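Local coordinates for ABC transporter periplasmic peptide-binding protein (Pseudoalteromonas, PDB 4QFL) that binds dipeptides, here captured with Ala-Phe, and as a periplasmic solute-binding protein probably delivers them to an ABC transporter for uptake, at residues A452-K457 / N461-E466; R335-P340 / S445-C450; T252-I257 / S274-R279; Y33-N38 / I53-N58; V118-S123 / E189-L194. One frame throughout, in Å; residues are numbered along the deposited sequence.

The bound Ala-Phe gives the five contacts a common reference. Interactions 2 and 4 lie nearest to it, on opposite sides of the chain's centre and with their centres about 25 Å apart: the side chain of Leu447 is about 5 Å from the bound phenylalanine, that of Asp54 about 7 Å from both ligand residues. Each has a neighbour further out. Interaction 1 joins interaction 2 through the Cys450-Cys463 disulfide, their centres being about 13 Å apart, and interaction 3 touches interaction 4 where Arg253 and Lys256 pack on Cys34. Interaction 5 stands apart, its nearest atoms about 12 Å from those of interaction 4, and packs two helices with its centre about 24 Å from the centre of the chain.

Interaction 1 (A452-K457 / N461-E466); sequences ATFSGK and NWCNPE
Thr453 and Phe454, at the end of helix 450-454, make a surface contact with Trp462 and Cys463 in the loop that leads into helix 465-475. It is a worked example of two neighbouring segments that meet by packing, without hydrogen bonds between them. The methyl CG2 of Thr453, anti to the backbone N, comes up to the Asn461 side chain, the two side chains crossing at about a right angle. Its hydroxyl OG1 comes 3.2 Å from Trp462 O, but the hydrogen bonds of this hydroxyl go to Ser449 O and to Asn458. A valine in place of Thr453 would probably leave both of those groups without their mate and free the Asn458 amide to turn. One residue further on, Phe454 CZ meets Cys463 SG at 4.0 Å in a sulfur-aromatic contact, the sulfur 5.0 Å from the ring centroid and 55° off the normal, an oblique approach. The helix stops in a Schellman motif: Lys457 N bonds to Ala452 O at 3.0 Å and Gly456 N to Thr453 O at 3.1 Å, with Gly456 at positive phi. Between the segments, then, the chemistry is largely dispersive, apolar and sulfur-aromatic, while the covalent link of Cys463 is made to Cys450, at the start of the helix that carries Thr453.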
# COMPACT_ATOMS: atom_id res chain seq x y z
N ALA A 452 6.23 1.94 -12.92
CA ALA A 452 6.41 2.17 -11.49
C ALA A 452 7.59 3.11 -11.26
O ALA A 452 7.51 4.03 -10.45
CB ALA A 452 6.62 0.84 -10.75
N THR A 453 8.68 2.87 -11.99
CA THR A 453 9.88 3.68 -11.88
C THR A 453 9.61 5.11 -12.31
O THR A 453 10.06 6.06 -11.66
CB THR A 453 11.02 3.12 -12.73
OG1 THR A 453 11.27 1.76 -12.36
CG2 THR A 453 12.29 3.93 -12.52
N PHE A 454 8.86 5.27 -13.41
CA PHE A 454 8.56 6.61 -13.93
C PHE A 454 7.64 7.39 -12.99
O PHE A 454 7.60 8.63 -13.03
CB PHE A 454 7.97 6.53 -15.34
CG PHE A 454 8.85 5.81 -16.33
CD1 PHE A 454 10.21 5.68 -16.10
CD2 PHE A 454 8.32 5.25 -17.48
CE1 PHE A 454 11.02 5.00 -17.00
CE2 PHE A 454 9.12 4.57 -18.39
CZ PHE A 454 10.48 4.45 -18.15
N SER A 455 6.92 6.68 -12.13
CA SER A 455 6.03 7.32 -11.15
C SER A 455 6.72 7.62 -9.83
O SER A 455 6.12 8.16 -8.92
CB SER A 455 4.81 6.45 -10.92
OG SER A 455 4.13 6.22 -12.14
N GLY A 456 8.00 7.28 -9.72
CA GLY A 456 8.73 7.54 -8.50
C GLY A 456 8.36 6.58 -7.39
O GLY A 456 8.49 6.91 -6.21
N LYS A 457 7.91 5.38 -7.77
CA LYS A 457 7.44 4.40 -6.78
C LYS A 457 8.27 3.12 -6.73
O LYS A 457 7.94 2.18 -6.01
CB LYS A 457 5.96 4.08 -7.02
CG LYS A 457 5.03 5.26 -6.68
CD LYS A 457 5.40 5.89 -5.34
CE LYS A 457 4.27 6.72 -4.77
NZ LYS A 457 4.74 7.47 -3.58
N ASN A 461 14.87 1.96 -8.40
CA ASN A 461 15.17 2.82 -9.52
C ASN A 461 15.60 1.97 -10.70
O ASN A 461 16.63 2.21 -11.32
CB ASN A 461 16.30 3.78 -9.13
CG ASN A 461 16.38 4.99 -10.03
OD1 ASN A 461 15.47 5.28 -10.82
ND2 ASN A 461 17.48 5.74 -9.90
N TRP A 462 14.80 0.95 -10.99
CA TRP A 462 15.18 -0.13 -11.90
C TRP A 462 14.17 -0.29 -13.02
O TRP A 462 13.06 -0.82 -12.83
CB TRP A 462 15.27 -1.42 -11.09
CG TRP A 462 15.85 -2.64 -11.74
CD1 TRP A 462 17.16 -2.86 -12.08
CD2 TRP A 462 15.15 -3.87 -12.04
NE1 TRP A 462 17.31 -4.12 -12.61
CE2 TRP A 462 16.10 -4.76 -12.58
CE3 TRP A 462 13.82 -4.29 -11.90
CZ2 TRP A 462 15.75 -6.06 -12.99
CZ3 TRP A 462 13.48 -5.58 -12.31
CH2 TRP A 462 14.44 -6.44 -12.85
N CYS A 463 14.53 0.18 -14.21
CA CYS A 463 13.69 -0.04 -15.37
C CYS A 463 14.30 -1.13 -16.23
O CYS A 463 15.34 -0.93 -16.85
CB CYS A 463 13.52 1.25 -16.16
SG CYS A 463 12.50 1.06 -17.64
N ASN A 464 13.66 -2.30 -16.24
CA ASN A 464 14.12 -3.45 -17.01
C ASN A 464 12.98 -3.92 -17.91
O ASN A 464 12.07 -4.64 -17.48
CB ASN A 464 14.58 -4.56 -16.07
CG ASN A 464 15.22 -5.73 -16.80
OD1 ASN A 464 14.77 -6.13 -17.86
ND2 ASN A 464 16.27 -6.29 -16.22
N PRO A 465 12.99 -3.47 -19.18
CA PRO A 465 11.88 -3.81 -20.07
C PRO A 465 11.69 -5.33 -20.25
O PRO A 465 10.59 -5.80 -20.49
CB PRO A 465 12.28 -3.13 -21.39
CG PRO A 465 13.15 -1.96 -20.96
CD PRO A 465 13.92 -2.50 -19.77
N GLU A 466 12.78 -6.07 -20.12
CA GLU A 466 12.75 -7.52 -20.19
C GLU A 466 11.88 -8.10 -19.08
O GLU A 466 11.05 -8.98 -19.31
CB GLU A 466 14.18 -8.04 -20.12
CG GLU A 466 15.00 -7.79 -21.40
CD GLU A 466 15.34 -6.31 -21.69
OE1 GLU A 466 15.30 -5.93 -22.89
OE2 GLU A 466 15.67 -5.53 -20.75

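Interaction 2 (R335-P340 / S445-C450); sequences RSILPP and SPLLSC
Ser449 OG, just beyond the Leu447 and Leu448 that meet Ile337, is a hydroxyl gripped by several groups. It gives its proton to Ser445 O at 2.6 Å, lying in the carbonyl plane on a lone pair, while it also bonds to Ala452 N as the N-cap of helix 450-454 and to Thr451 OG1. These bonds tie the turn that carries Leu447 and Leu448 to the start of the next helix. The contact itself is small and wholly apolar. With CG1 of Ile337 anti to its backbone N (chi1 -169°) and the chain extended, CD1 touches both leucines, 4.2 Å from Leu447 CD2 and 4.3 Å from Leu448 CD1. The side chains of Ile337 and Leu447 slide past each other in opposite directions. Behind the isoleucine the loop is shaped by an ST turn, in which Leu338 N donates to Ser336 OG at 3.3 Å; that hydroxyl also bonds to Gln491. The Leu447 side chain is about 5 Å from the bound phenylalanine, so the packing lies close to the pocket. Ile337 and Leu448 both rest on Ile494 of helix 480-497 and Leu500 of strand 500-513, while Phe467 of helix 465-475 adjoins Leu448.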
# COMPACT_ATOMS: atom_id res chain seq x y z
N ARG A 335 11.88 -16.33 0.72
CA ARG A 335 12.45 -17.26 -0.26
C ARG A 335 12.21 -16.76 -1.71
O ARG A 335 12.59 -17.41 -2.68
CB ARG A 335 11.88 -18.66 -0.06
CG ARG A 335 12.83 -19.63 0.65
CD ARG A 335 12.88 -19.46 2.16
NE ARG A 335 14.16 -19.95 2.67
CZ ARG A 335 14.44 -20.18 3.95
NH1 ARG A 335 13.53 -19.99 4.88
NH2 ARG A 335 15.65 -20.62 4.29
N SER A 336 11.57 -15.60 -1.81
CA SER A 336 11.24 -14.97 -3.08
C SER A 336 10.68 -13.62 -2.70
O SER A 336 10.41 -13.38 -1.53
CB SER A 336 10.18 -15.78 -3.80
OG SER A 336 9.66 -15.04 -4.89
N ILE A 337 10.48 -12.72 -3.66
CA ILE A 337 9.78 -11.48 -3.34
C ILE A 337 8.34 -11.77 -2.85
O ILE A 337 7.80 -11.07 -1.99
CB ILE A 337 9.80 -10.44 -4.50
CG1 ILE A 337 9.28 -9.09 -4.00
CG2 ILE A 337 8.98 -10.92 -5.70
CD1 ILE A 337 9.35 -7.97 -4.99
N LEU A 338 7.75 -12.84 -3.37
CA LEU A 338 6.38 -13.18 -3.01
C LEU A 338 6.33 -13.94 -1.70
O LEU A 338 7.15 -14.83 -1.48
CB LEU A 338 5.74 -14.05 -4.11
CG LEU A 338 5.50 -13.38 -5.46
CD1 LEU A 338 4.75 -14.31 -6.44
CD2 LEU A 338 4.76 -12.07 -5.27
N PRO A 339 5.38 -13.59 -0.82
CA PRO A 339 5.17 -14.34 0.42
C PRO A 339 4.66 -15.74 0.07
O PRO A 339 4.06 -15.90 -1.00
CB PRO A 339 4.09 -13.54 1.14
CG PRO A 339 3.38 -12.77 0.06
CD PRO A 339 4.44 -12.46 -0.95
N PRO A 340 4.90 -16.73 0.93
CA PRO A 340 4.56 -18.12 0.62
C PRO A 340 3.06 -18.34 0.50
O PRO A 340 2.67 -19.40 0.00
CB PRO A 340 5.12 -18.90 1.82
CG PRO A 340 5.20 -17.91 2.92
CD PRO A 340 5.56 -16.61 2.24
N SER A 445 3.89 -5.13 -10.70
CA SER A 445 3.61 -3.92 -11.45
C SER A 445 3.71 -2.61 -10.64
O SER A 445 4.27 -1.64 -11.14
CB SER A 445 2.28 -4.04 -12.20
OG SER A 445 2.44 -4.88 -13.33
N PRO A 446 3.21 -2.58 -9.39
CA PRO A 446 3.31 -1.31 -8.64
C PRO A 446 4.68 -1.07 -8.02
O PRO A 446 4.86 -0.05 -7.34
CB PRO A 446 2.29 -1.48 -7.49
CG PRO A 446 1.50 -2.72 -7.82
CD PRO A 446 2.39 -3.57 -8.68
N LEU A 447 5.63 -1.97 -8.23
CA LEU A 447 6.88 -1.93 -7.50
C LEU A 447 8.07 -1.81 -8.40
O LEU A 447 8.86 -0.88 -8.27
CB LEU A 447 7.05 -3.21 -6.70
CG LEU A 447 6.99 -3.10 -5.18
CD1 LEU A 447 5.70 -2.43 -4.77
CD2 LEU A 447 7.12 -4.47 -4.57
N LEU A 448 8.21 -2.79 -9.29
CA LEU A 448 9.42 -2.96 -10.10
C LEU A 448 9.31 -2.66 -11.60
O LEU A 448 10.30 -2.75 -12.32
CB LEU A 448 9.98 -4.37 -9.89
CG LEU A 448 10.63 -4.63 -8.53
CD1 LEU A 448 11.05 -6.08 -8.41
CD2 LEU A 448 11.82 -3.71 -8.33
N SER A 449 8.13 -2.30 -12.08
CA SER A 449 7.94 -2.05 -13.51
C SER A 449 8.55 -0.73 -13.95
O SER A 449 8.91 0.10 -13.13
CB SER A 449 6.46 -2.07 -13.88
OG SER A 449 5.77 -1.05 -13.18
N CYS A 450 8.67 -0.53 -15.26
CA CYS A 450 9.14 0.75 -15.78
C CYS A 450 8.17 1.88 -15.45
O CYS A 450 8.60 2.94 -15.02
CB CYS A 450 9.41 0.67 -17.28
SG CYS A 450 10.95 -0.24 -17.66

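Interaction 3 (T252-I257 / S274-R279); sequences TRIAKI and SILAQR
Leu276 meets Ile254 and Ile257, and through it helix 273-278 packs on helix 250-258, a compact case of one leucine received by two isoleucines about a helical turn apart. Taken in sequence, the second helix begins its part here with Ser274, which is exposed and is joined to Gln278 by a weak bond from NE2 to OG; it lends nothing to the interface. Ile275 follows, its first bond directed at the partner helix, yet its side chain stops short of it and loses only a little surface. Leu276 carries the contact. Its CG lies anti to the carbonyl carbon and beside the backbone N (chi1 -52°), from where the two methyls divide the work: CD1 touches Ile254 CD1 at 3.7 Å, and CD2 fits against Ile254 CG2 at 4.0 Å and Ile257 CG2 at 4.1 Å. The leucine lies aslant both isoleucines. Ile254 folds its CD1 toward the leucine by a bent chain (chi2 -70°), whereas Ile257 keeps an extended one and offers its branch methyl. Further on, Arg279 N bonds to Leu276 O at 3.1 Å. Ile254 CA and Leu276 CA are 8.3 Å apart, and the contact is made by methyls. Beside the pair, Ile257 and Leu276 both rest on Ala511 of strand 500-513, while Arg253 and Lys256 turn to strand 30-35, where they pack on Cys34.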
# COMPACT_ATOMS: atom_id res chain seq x y z
N THR A 252 5.04 5.66 22.10
CA THR A 252 4.01 6.57 22.58
C THR A 252 2.61 6.03 22.28
O THR A 252 1.67 6.23 23.06
CB THR A 252 4.17 7.98 21.97
OG1 THR A 252 5.47 8.47 22.27
CG2 THR A 252 3.14 8.95 22.53
N ARG A 253 2.45 5.36 21.14
CA ARG A 253 1.17 4.75 20.81
C ARG A 253 0.88 3.63 21.80
O ARG A 253 -0.24 3.45 22.23
CB ARG A 253 1.14 4.24 19.37
CG ARG A 253 1.31 5.36 18.33
CD ARG A 253 0.81 4.93 16.95
NE ARG A 253 1.54 3.78 16.42
CZ ARG A 253 2.76 3.85 15.90
NH1 ARG A 253 3.39 5.02 15.83
NH2 ARG A 253 3.35 2.76 15.45
N ILE A 254 1.93 2.91 22.19
CA ILE A 254 1.80 1.90 23.23
C ILE A 254 1.38 2.57 24.54
O ILE A 254 0.44 2.14 25.19
CB ILE A 254 3.12 1.14 23.47
CG1 ILE A 254 3.57 0.43 22.20
CG2 ILE A 254 2.97 0.12 24.61
CD1 ILE A 254 2.70 -0.72 21.83
N ALA A 255 2.10 3.62 24.92
CA ALA A 255 1.80 4.35 26.13
C ALA A 255 0.34 4.81 26.15
O ALA A 255 -0.34 4.72 27.18
CB ALA A 255 2.74 5.54 26.28
N LYS A 256 -0.15 5.29 25.01
CA LYS A 256 -1.52 5.79 24.93
C LYS A 256 -2.60 4.72 24.98
O LYS A 256 -3.70 4.99 25.41
CB LYS A 256 -1.71 6.65 23.69
CG LYS A 256 -1.01 7.98 23.80
CD LYS A 256 -1.18 8.79 22.53
CE LYS A 256 -0.72 10.22 22.76
NZ LYS A 256 -0.94 11.05 21.56
N ILE A 257 -2.30 3.50 24.55
CA ILE A 257 -3.30 2.47 24.74
C ILE A 257 -3.32 2.05 26.21
O ILE A 257 -4.37 1.76 26.77
CB ILE A 257 -3.13 1.26 23.79
CG1 ILE A 257 -4.41 0.42 23.77
CG2 ILE A 257 -1.93 0.42 24.17
CD1 ILE A 257 -4.35 -0.72 22.81
N SER A 274 4.82 -8.12 24.40
CA SER A 274 4.73 -8.90 25.63
C SER A 274 4.04 -8.12 26.75
O SER A 274 3.27 -8.67 27.53
CB SER A 274 6.11 -9.36 26.07
OG SER A 274 6.07 -9.90 27.38
N ILE A 275 4.33 -6.83 26.83
CA ILE A 275 3.64 -5.97 27.79
C ILE A 275 2.13 -6.02 27.56
O ILE A 275 1.36 -6.28 28.49
CB ILE A 275 4.15 -4.51 27.68
CG1 ILE A 275 5.56 -4.38 28.25
CG2 ILE A 275 3.17 -3.54 28.34
CD1 ILE A 275 6.66 -4.91 27.32
N LEU A 276 1.72 -5.79 26.31
CA LEU A 276 0.30 -5.81 25.94
C LEU A 276 -0.34 -7.20 26.14
O LEU A 276 -1.47 -7.30 26.61
CB LEU A 276 0.12 -5.32 24.50
CG LEU A 276 0.78 -3.98 24.15
CD1 LEU A 276 0.50 -3.61 22.72
CD2 LEU A 276 0.32 -2.86 25.08
N ALA A 277 0.40 -8.26 25.80
CA ALA A 277 -0.11 -9.64 25.95
C ALA A 277 -0.50 -10.02 27.39
O ALA A 277 -1.35 -10.88 27.61
CB ALA A 277 0.90 -10.63 25.39
N GLN A 278 0.12 -9.37 28.36
CA GLN A 278 -0.19 -9.65 29.76
C GLN A 278 -1.42 -8.90 30.27
O GLN A 278 -2.07 -9.35 31.21
CB GLN A 278 1.03 -9.33 30.62
CG GLN A 278 2.24 -10.16 30.24
CD GLN A 278 3.47 -9.81 31.04
OE1 GLN A 278 3.39 -9.52 32.24
NE2 GLN A 278 4.63 -9.81 30.38
N ARG A 279 -1.77 -7.79 29.63
CA ARG A 279 -2.91 -6.97 30.05
C ARG A 279 -4.26 -7.63 29.71
O ARG A 279 -4.55 -7.91 28.56
CB ARG A 279 -2.84 -5.58 29.41
CG ARG A 279 -1.48 -4.89 29.54
CD ARG A 279 -1.22 -4.44 30.98
NE ARG A 279 -2.22 -3.47 31.40
CZ ARG A 279 -2.26 -2.90 32.60
NH1 ARG A 279 -1.35 -3.21 33.52
NH2 ARG A 279 -3.21 -2.02 32.87

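Interaction 4 (Y33-N38 / I53-N58); sequences YCAEAN and IDIIAN
Tyr33 and Asp54 face each other across the gap between strand 30-35 and helix 50-60, too far apart to bond directly, with OH 4.3 Å from OD2, and a water makes good the difference. The phenol extends from the strand with CG opposite the backbone N (chi1 -177°), which carries OH toward the helix. Water 1 sits at the ring edge, in its plane, accepting from Tyr33 OH at 2.8 Å and donating to Asp54 OD2 at 2.7 Å and to Glu36 OE1 at 3.0 Å. Glu36 gets there by folding: chi1 of 78° and chi2 of -87° bend a chain that starts off to one side until its carboxylate approaches the helix. Ile55 does the apolar work. Its extended CG1 arm brings CD1 to 3.9 Å from Ala37 O and 4.5 Å from Ala35 CB, at the end of the strand and the loop that follows. Asp54 OD1 takes a bond from Ile527 N, while Glu36 OE2 bonds to Ser51 OG. Two buried carboxylates, OE2 and OD2 4.6 Å apart, would be expected to repel; water 1, a second water lying near both of those oxygens, and Arg383 probably offset this. Since Glu36 OE2 forms a salt bridge with Arg383, which lines the phenylalanine pocket, it may serve as a second-shell residue that positions the arginine.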
# COMPACT_ATOMS: atom_id res chain seq x y z
N TYR A 33 -8.34 6.12 17.57
CA TYR A 33 -7.39 5.28 16.87
C TYR A 33 -6.04 6.00 16.86
O TYR A 33 -5.94 7.14 16.40
CB TYR A 33 -7.90 5.08 15.44
CG TYR A 33 -7.09 4.18 14.54
CD1 TYR A 33 -5.90 4.63 13.95
CD2 TYR A 33 -7.52 2.89 14.23
CE1 TYR A 33 -5.16 3.81 13.10
CE2 TYR A 33 -6.78 2.07 13.39
CZ TYR A 33 -5.61 2.53 12.83
OH TYR A 33 -4.88 1.72 11.99
N CYS A 34 -5.01 5.34 17.38
CA CYS A 34 -3.65 5.89 17.38
C CYS A 34 -2.96 5.57 16.07
O CYS A 34 -2.58 4.42 15.85
CB CYS A 34 -2.81 5.32 18.52
SG CYS A 34 -2.63 6.41 19.97
N ALA A 35 -2.79 6.59 15.24
CA ALA A 35 -2.24 6.46 13.89
C ALA A 35 -0.76 6.80 13.82
O ALA A 35 -0.28 7.71 14.49
CB ALA A 35 -3.02 7.33 12.94
N GLU A 36 -0.03 6.07 12.98
CA GLU A 36 1.42 6.22 12.91
C GLU A 36 1.91 7.39 12.04
O GLU A 36 3.09 7.72 12.04
CB GLU A 36 2.08 4.90 12.47
CG GLU A 36 2.00 4.58 10.97
CD GLU A 36 0.74 3.84 10.58
OE1 GLU A 36 -0.23 3.80 11.38
OE2 GLU A 36 0.71 3.30 9.46
N ALA A 37 1.01 8.03 11.30
CA ALA A 37 1.43 9.16 10.46
C ALA A 37 0.28 10.04 10.04
O ALA A 37 -0.88 9.65 10.07
CB ALA A 37 2.19 8.67 9.24
N ASN A 38 0.63 11.25 9.65
CA ASN A 38 -0.29 12.23 9.11
C ASN A 38 -0.80 11.75 7.74
O ASN A 38 -0.02 11.21 6.95
CB ASN A 38 0.49 13.54 9.02
CG ASN A 38 -0.35 14.73 8.68
OD1 ASN A 38 -0.11 15.38 7.67
ND2 ASN A 38 -1.33 15.04 9.52
N ILE A 53 -4.11 5.71 3.76
CA ILE A 53 -5.26 4.88 3.36
C ILE A 53 -5.96 4.25 4.56
O ILE A 53 -7.19 4.12 4.57
CB ILE A 53 -4.83 3.78 2.35
CG1 ILE A 53 -4.22 4.41 1.10
CG2 ILE A 53 -6.02 2.93 1.98
CD1 ILE A 53 -5.10 5.45 0.43
N ASP A 54 -5.19 3.86 5.57
CA ASP A 54 -5.75 3.25 6.75
C ASP A 54 -6.73 4.21 7.41
O ASP A 54 -7.71 3.79 8.01
CB ASP A 54 -4.67 2.84 7.75
CG ASP A 54 -4.09 1.46 7.45
OD1 ASP A 54 -4.63 0.76 6.57
OD2 ASP A 54 -3.09 1.06 8.10
N ILE A 55 -6.47 5.51 7.28
CA ILE A 55 -7.34 6.55 7.84
C ILE A 55 -8.60 6.78 7.00
O ILE A 55 -9.71 6.76 7.53
CB ILE A 55 -6.61 7.90 8.03
CG1 ILE A 55 -5.43 7.74 8.98
CG2 ILE A 55 -7.56 8.97 8.56
CD1 ILE A 55 -4.56 8.97 9.10
N ILE A 56 -8.44 6.99 5.70
CA ILE A 56 -9.50 7.56 4.88
C ILE A 56 -10.35 6.60 4.03
O ILE A 56 -11.53 6.85 3.81
CB ILE A 56 -8.95 8.67 3.94
CG1 ILE A 56 -8.00 8.08 2.90
CG2 ILE A 56 -8.25 9.76 4.75
CD1 ILE A 56 -7.44 9.10 1.92
N ALA A 57 -9.76 5.52 3.55
CA ALA A 57 -10.36 4.75 2.46
C ALA A 57 -11.66 4.03 2.81
O ALA A 57 -12.71 4.30 2.21
CB ALA A 57 -9.35 3.76 1.91
N ASN A 58 -11.60 3.12 3.77
CA ASN A 58 -12.77 2.34 4.15
C ASN A 58 -13.74 3.13 5.00
O ASN A 58 -14.87 2.70 5.19
CB ASN A 58 -12.38 1.06 4.91
CG ASN A 58 -11.70 0.06 4.02
OD1 ASN A 58 -10.57 -0.36 4.29
ND2 ASN A 58 -12.37 -0.33 2.96
O HOH W 1 -2.72 2.37 10.41
O HOH W 2 -0.46 1.43 7.51

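Interaction 5 (V118-S123 / E189-L194); sequences VIFTFS and EYAMAL
Helices 115-126 and 188-196 come nearest at Phe120 and Ala191, whose CA atoms lie 8.9 Å apart, and both segments are regular helix throughout. In the first, Ile119 O accepts twice, from Ser123 N at 2.9 Å and from Ser123 OG at 2.6 Å, the two donors reaching it from opposite faces of its plane. Ser123 OG is also bonded to Asn130. Across the gap the load falls on one ring. Phe120 directs its first bond at the other helix, with CG anti to the backbone N (chi1 166°), and its far end presses on the methyl of Ala191: CZ is 3.4 Å from CB, a close fit, and CE2 3.7 Å. The methyl approaches the ring obliquely. This is helix packing in which a small residue receives a large one, and it lies in a part of the fold where helix 115-126 also rests on a four-stranded antiparallel sheet, Val118 and Ile119 touching Val163 while Ile119 and Phe122 touch Ile155. That sheet probably belongs to the extra domain that marks the dipeptide- and oligopeptide-binding proteins among periplasmic receptors. Met192 CE comes to the same ring at CE1 and CD1, also obliquely: the chain bends at chi2 and chi3, slides past the phenylalanine in the opposite direction, and sets CE 3.8 Å from CE1. An alanine at Phe120 would take away the ring and is likely to open a gap before Ala191, leaving the Met192 methyl free to move. Tyr132 meets the Phe120 ring almost perpendicularly, and its hydroxyl bonds to Ala191 O.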
# COMPACT_ATOMS: atom_id res chain seq x y z
N VAL A 118 -19.07 7.66 -11.46
CA VAL A 118 -18.10 6.65 -11.85
C VAL A 118 -17.24 7.18 -12.98
O VAL A 118 -16.01 7.11 -12.94
CB VAL A 118 -18.79 5.35 -12.26
CG1 VAL A 118 -17.78 4.33 -12.77
CG2 VAL A 118 -19.59 4.79 -11.08
N ILE A 119 -17.90 7.74 -13.99
CA ILE A 119 -17.20 8.26 -15.14
C ILE A 119 -16.28 9.40 -14.71
O ILE A 119 -15.15 9.48 -15.17
CB ILE A 119 -18.16 8.69 -16.26
CG1 ILE A 119 -19.03 7.49 -16.64
CG2 ILE A 119 -17.38 9.15 -17.46
CD1 ILE A 119 -20.31 7.84 -17.37
N PHE A 120 -16.75 10.27 -13.82
CA PHE A 120 -15.90 11.36 -13.36
C PHE A 120 -14.70 10.89 -12.55
O PHE A 120 -13.57 11.29 -12.80
CB PHE A 120 -16.65 12.36 -12.50
CG PHE A 120 -15.74 13.29 -11.76
CD1 PHE A 120 -15.18 14.39 -12.41
CD2 PHE A 120 -15.39 13.04 -10.44
CE1 PHE A 120 -14.31 15.25 -11.74
CE2 PHE A 120 -14.51 13.90 -9.76
CZ PHE A 120 -13.97 15.00 -10.41
N THR A 121 -14.98 10.07 -11.54
CA THR A 121 -13.94 9.56 -10.66
C THR A 121 -12.81 8.90 -11.42
O THR A 121 -11.62 9.15 -11.17
CB THR A 121 -14.53 8.52 -9.68
OG1 THR A 121 -15.52 9.15 -8.87
CG2 THR A 121 -13.42 7.96 -8.79
N PHE A 122 -13.17 8.04 -12.36
CA PHE A 122 -12.16 7.26 -13.07
C PHE A 122 -11.59 7.93 -14.32
O PHE A 122 -10.43 7.70 -14.66
CB PHE A 122 -12.62 5.81 -13.28
CG PHE A 122 -12.78 5.06 -11.98
CD1 PHE A 122 -11.67 4.59 -11.29
CD2 PHE A 122 -14.03 4.91 -11.39
CE1 PHE A 122 -11.80 3.96 -10.09
CE2 PHE A 122 -14.16 4.27 -10.18
CZ PHE A 122 -13.04 3.80 -9.53
N SER A 123 -12.37 8.79 -14.97
CA SER A 123 -11.81 9.55 -16.07
C SER A 123 -10.84 10.61 -15.53
O SER A 123 -9.96 11.05 -16.26
CB SER A 123 -12.89 10.18 -16.95
OG SER A 123 -13.55 11.23 -16.28
N GLU A 189 -20.89 15.86 -8.35
CA GLU A 189 -21.59 17.09 -8.01
C GLU A 189 -20.72 18.00 -7.15
O GLU A 189 -20.64 19.20 -7.40
CB GLU A 189 -22.93 16.81 -7.32
CG GLU A 189 -23.68 18.10 -6.99
CD GLU A 189 -25.04 17.85 -6.39
OE1 GLU A 189 -25.28 16.71 -5.93
OE2 GLU A 189 -25.87 18.79 -6.38
N TYR A 190 -20.07 17.43 -6.15
CA TYR A 190 -19.16 18.20 -5.31
C TYR A 190 -18.07 18.79 -6.19
O TYR A 190 -17.80 19.98 -6.14
CB TYR A 190 -18.55 17.29 -4.24
CG TYR A 190 -17.62 17.97 -3.25
CD1 TYR A 190 -17.90 19.23 -2.73
CD2 TYR A 190 -16.47 17.34 -2.82
CE1 TYR A 190 -17.05 19.84 -1.83
CE2 TYR A 190 -15.62 17.93 -1.93
CZ TYR A 190 -15.91 19.19 -1.43
OH TYR A 190 -15.05 19.78 -0.52
N ALA A 191 -17.46 17.94 -7.01
CA ALA A 191 -16.36 18.38 -7.88
C ALA A 191 -16.77 19.51 -8.82
O ALA A 191 -16.01 20.46 -9.00
CB ALA A 191 -15.81 17.22 -8.67
N MET A 192 -17.95 19.41 -9.41
CA MET A 192 -18.45 20.43 -10.32
C MET A 192 -18.84 21.71 -9.59
O MET A 192 -18.72 22.81 -10.12
CB MET A 192 -19.65 19.88 -11.11
CG MET A 192 -19.27 18.83 -12.15
SD MET A 192 -17.76 19.29 -13.02
CE MET A 192 -16.57 18.21 -12.25
N ALA A 193 -19.29 21.56 -8.35
CA ALA A 193 -19.60 22.69 -7.48
C ALA A 193 -18.36 23.51 -7.14
O ALA A 193 -18.33 24.73 -7.30
CB ALA A 193 -20.26 22.19 -6.21
N LEU A 194 -17.32 22.83 -6.65
CA LEU A 194 -16.06 23.49 -6.33
C LEU A 194 -15.45 24.17 -7.55
O LEU A 194 -14.92 25.28 -7.46
CB LEU A 194 -15.08 22.48 -5.75
CG LEU A 194 -15.41 21.91 -4.37
CD1 LEU A 194 -14.32 20.94 -3.96
CD2 LEU A 194 -15.51 23.03 -3.36